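Local structure of lovastatin nonaketide synthase, polyketide synthase component (Aspergillus terreus, 7CPX) at residues A[1854-1862]-A[2375-2383]. The protein builds the nonaketide dihydromonacolin L, a precursor of the cholesterol-lowering drug lovastatin, from malonyl-CoA, working as a homodimer that pairs with the partner protein LovC. The protein carries 2 engineered substitutions. Sequence-based numbering, arbitrary orientation.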
loop_
_atom_site.group_PDB
_atom_site.type_symbol
_atom_site.label_atom_id
_atom_site.label_comp_id
_atom_site.label_asym_id
_atom_site.label_seq_id
_atom_site.Cartn_x
_atom_site.Cartn_y
_atom_site.Cartn_z
ATOM N N ALA A 1854 48.508 -3.933 -12.812
ATOM C CA ALA A 1854 48.459 -5.293 -13.325
ATOM C C ALA A 1854 49.766 -6.043 -13.100
ATOM O O ALA A 1854 49.993 -7.084 -13.726
ATOM C CB ALA A 1854 48.114 -5.280 -14.814
ATOM N N GLU A 1855 50.628 -5.534 -12.225
ATOM C CA GLU A 1855 51.918 -6.166 -11.987
ATOM C C GLU A 1855 51.729 -7.614 -11.561
ATOM O O GLU A 1855 51.044 -7.898 -10.574
ATOM C CB GLU A 1855 52.685 -5.391 -10.918
ATOM C CG GLU A 1855 53.084 -3.988 -11.338
ATOM C CD GLU A 1855 53.732 -3.208 -10.214
ATOM O OE1 GLU A 1855 53.727 -3.703 -9.067
ATOM O OE2 GLU A 1855 54.247 -2.100 -10.475
ATOM N N THR A 1856 52.338 -8.531 -12.312
ATOM C CA THR A 1856 52.327 -9.943 -11.955
ATOM C C THR A 1856 53.299 -10.261 -10.828
ATOM O O THR A 1856 53.219 -11.348 -10.247
ATOM C CB THR A 1856 52.662 -10.793 -13.184
ATOM O OG1 THR A 1856 51.732 -10.503 -14.236
ATOM C CG2 THR A 1856 52.599 -12.275 -12.851
ATOM N N TRP A 1857 54.199 -9.336 -10.504
ATOM C CA TRP A 1857 55.140 -9.497 -9.398
ATOM C C TRP A 1857 55.989 -10.756 -9.572
ATOM O O TRP A 1857 56.166 -11.553 -8.649
ATOM C CB TRP A 1857 54.402 -9.500 -8.059
ATOM C CG TRP A 1857 53.790 -8.173 -7.742
ATOM C CD1 TRP A 1857 54.451 -7.001 -7.521
ATOM C CD2 TRP A 1857 52.395 -7.875 -7.615
ATOM N NE1 TRP A 1857 53.558 -5.994 -7.264
ATOM C CE2 TRP A 1857 52.288 -6.503 -7.315
ATOM C CE3 TRP A 1857 51.228 -8.635 -7.724
ATOM C CZ2 TRP A 1857 51.061 -5.875 -7.123
ATOM C CZ3 TRP A 1857 50.010 -8.009 -7.534
ATOM C CH2 TRP A 1857 49.936 -6.643 -7.236
ATOM N N PHE A 1858 56.513 -10.928 -10.785
ATOM C CA PHE A 1858 57.591 -11.874 -11.062
ATOM C C PHE A 1858 57.191 -13.309 -10.711
ATOM O O PHE A 1858 57.769 -13.949 -9.830
ATOM C CB PHE A 1858 58.862 -11.463 -10.316
ATOM C CG PHE A 1858 59.131 -9.985 -10.347
ATOM C CD1 PHE A 1858 59.622 -9.380 -11.489
ATOM C CD2 PHE A 1858 58.893 -9.203 -9.230
ATOM C CE1 PHE A 1858 59.870 -8.022 -11.519
ATOM C CE2 PHE A 1858 59.138 -7.845 -9.253
ATOM C CZ PHE A 1858 59.628 -7.253 -10.398
ATOM N N VAL A 1859 56.183 -13.808 -11.419
ATOM C CA VAL A 1859 55.852 -15.229 -11.371
ATOM C C VAL A 1859 56.804 -15.951 -12.320
ATOM O O VAL A 1859 56.842 -15.624 -13.515
ATOM C CB VAL A 1859 54.382 -15.481 -11.744
ATOM C CG1 VAL A 1859 54.095 -16.972 -11.776
ATOM C CG2 VAL A 1859 53.464 -14.786 -10.757
ATOM N N PRO A 1860 57.583 -16.927 -11.851
ATOM C CA PRO A 1860 58.634 -17.514 -12.689
ATOM C C PRO A 1860 58.152 -18.539 -13.704
ATOM O O PRO A 1860 58.988 -19.145 -14.380
ATOM C CB PRO A 1860 59.550 -18.176 -11.649
ATOM C CG PRO A 1860 58.622 -18.594 -10.572
ATOM C CD PRO A 1860 57.547 -17.539 -10.510
ATOM N N GLU A 1861 56.847 -18.753 -13.840
ATOM C CA GLU A 1861 56.328 -19.774 -14.749
ATOM C C GLU A 1861 56.236 -19.186 -16.151
ATOM O O GLU A 1861 55.267 -18.505 -16.492
ATOM C CB GLU A 1861 54.972 -20.280 -14.272
ATOM C CG GLU A 1861 54.259 -21.165 -15.283
ATOM C CD GLU A 1861 55.150 -22.262 -15.828
ATOM O OE1 GLU A 1861 55.965 -22.809 -15.055
ATOM O OE2 GLU A 1861 55.045 -22.570 -17.033
ATOM N N SER A 1862 57.253 -19.450 -16.970
ATOM C CA SER A 1862 57.257 -19.050 -18.374
ATOM C C SER A 1862 57.862 -20.151 -19.233
ATOM O O SER A 1862 58.440 -19.889 -20.293
ATOM C CB SER A 1862 58.013 -17.737 -18.571
ATOM O OG SER A 1862 58.035 -17.365 -19.939
ATOM N N VAL A 2375 57.605 -11.455 -3.131
ATOM C CA VAL A 2375 57.768 -10.532 -4.247
ATOM C C VAL A 2375 59.059 -9.744 -4.095
ATOM O O VAL A 2375 59.757 -9.480 -5.077
ATOM C CB VAL A 2375 56.546 -9.603 -4.348
ATOM C CG1 VAL A 2375 56.814 -8.482 -5.332
ATOM C CG2 VAL A 2375 55.328 -10.398 -4.766
ATOM N N ALA A 2376 59.392 -9.350 -2.868
ATOM C CA ALA A 2376 60.630 -8.622 -2.628
ATOM C C ALA A 2376 61.840 -9.488 -2.939
ATOM O O ALA A 2376 62.819 -9.010 -3.514
ATOM C CB ALA A 2376 60.682 -8.135 -1.182
ATOM N N GLY A 2377 61.793 -10.766 -2.562
ATOM C CA GLY A 2377 62.894 -11.657 -2.887
ATOM C C GLY A 2377 63.071 -11.827 -4.384
ATOM O O GLY A 2377 64.186 -11.750 -4.910
ATOM N N ARG A 2378 61.964 -12.056 -5.096
ATOM C CA ARG A 2378 62.045 -12.201 -6.547
ATOM C C ARG A 2378 62.533 -10.912 -7.199
ATOM O O ARG A 2378 63.349 -10.947 -8.128
ATOM C CB ARG A 2378 60.685 -12.612 -7.116
ATOM C CG ARG A 2378 60.449 -14.119 -7.142
ATOM C CD ARG A 2378 59.304 -14.528 -6.232
ATOM N NE ARG A 2378 58.009 -14.080 -6.738
ATOM C CZ ARG A 2378 56.987 -14.874 -7.028
ATOM N NH1 ARG A 2378 57.043 -16.181 -6.835
ATOM N NH2 ARG A 2378 55.872 -14.341 -7.518
ATOM N N ARG A 2379 62.047 -9.764 -6.724
ATOM C CA ARG A 2379 62.480 -8.485 -7.270
ATOM C C ARG A 2379 63.955 -8.243 -6.994
ATOM O O ARG A 2379 64.665 -7.695 -7.840
ATOM C CB ARG A 2379 61.632 -7.354 -6.687
ATOM C CG ARG A 2379 62.043 -5.969 -7.160
ATOM C CD ARG A 2379 61.102 -4.884 -6.652
ATOM N NE ARG A 2379 59.752 -5.022 -7.192
ATOM C CZ ARG A 2379 58.673 -5.331 -6.485
ATOM N NH1 ARG A 2379 58.729 -5.533 -5.178
ATOM N NH2 ARG A 2379 57.501 -5.432 -7.105
ATOM N N ALA A 2380 64.432 -8.628 -5.809
ATOM C CA ALA A 2380 65.850 -8.493 -5.504
ATOM C C ALA A 2380 66.687 -9.366 -6.423
ATOM O O ALA A 2380 67.736 -8.939 -6.912
ATOM C CB ALA A 2380 66.109 -8.853 -4.042
ATOM N N VAL A 2381 66.233 -10.594 -6.680
ATOM C CA VAL A 2381 66.958 -11.468 -7.600
ATOM C C VAL A 2381 67.005 -10.848 -8.992
ATOM O O VAL A 2381 68.055 -10.819 -9.647
ATOM C CB VAL A 2381 66.317 -12.866 -7.628
ATOM C CG1 VAL A 2381 66.836 -13.664 -8.814
ATOM C CG2 VAL A 2381 66.604 -13.596 -6.332
ATOM N N HIS A 2382 65.866 -10.341 -9.465
ATOM C CA HIS A 2382 65.823 -9.760 -10.805
ATOM C C HIS A 2382 66.684 -8.505 -10.895
ATOM O O HIS A 2382 67.369 -8.288 -11.900
ATOM C CB HIS A 2382 64.378 -9.461 -11.197
ATOM C CG HIS A 2382 63.547 -10.689 -11.394
ATOM N ND1 HIS A 2382 63.935 -11.723 -12.219
ATOM C CD2 HIS A 2382 62.351 -11.052 -10.873
ATOM C CE1 HIS A 2382 63.013 -12.669 -12.198
ATOM N NE2 HIS A 2382 62.042 -12.287 -11.389
ATOM N N GLN A 2383 66.658 -7.663 -9.861
ATOM C CA GLN A 2383 67.532 -6.497 -9.836
ATOM C C GLN A 2383 68.993 -6.910 -9.768
ATOM O O GLN A 2383 69.868 -6.183 -10.253
ATOM C CB GLN A 2383 67.176 -5.601 -8.650
ATOM C CG GLN A 2383 65.795 -4.972 -8.739
ATOM C CD GLN A 2383 65.372 -4.306 -7.443
ATOM O OE1 GLN A 2383 66.037 -4.441 -6.416
ATOM N NE2 GLN A 2383 64.261 -3.582 -7.486
#
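Phe-1858 sets its ring among Val-2375, Arg-2378, Arg-2379 and His-2382 of helix 2363-2385 in the ketoreductase domain, and with Trp-1857 it illustrates how a loop without regular structure, here the one between strands 1849-1853 and 1869-1883, can dock on a helix through neighbouring aromatic residues and backbone carbonyls. Trp-1857 and Phe-1858 both take up positive phi and psi values, and both hold CG anti to the carbonyl carbon, beside the backbone N (chi1 -42° in Phe-1858); the phenyl is carried in among the helix side chains, whereas the indole meets them by its CD1 side. The phenyl ring slides past the imidazole of His-2382 in the opposite sense, CD1 coming to 3.3 Å from CD2 of the histidine; the planes are inclined at 41°, an oblique meeting of the two rings. At another part of its rim, Phe-1858 CE2 meets NE of Arg-2379 at 3.5 Å, with the guanidinium standing steeply to the ring. The same arginine, bent at chi3, continues past the phenyl to the indole edge, where its NH2 lies 3.5 Å from Trp-1857 CD1, near the indole plane. On the aliphatic side, Trp-1857 CB packs against CG2 of Val-2375 at 3.5 Å.

The polar part of the contact comes from Arg-2378, whose chain folds at chi2 and chi3 to turn the guanidinium back beside the loop. Its NH2 donates to Trp-1857 O at 3.0 Å with an N-H...O angle of 156°, while Phe-1858 O sits over one guanidinium face, poorly angled for a hydrogen bond. NH1 bonds to Leu-2152 O, linking a further chain segment. Main-chain oxygens thus meet a cation they would be expected to stabilise, alongside aromatic and aliphatic packing.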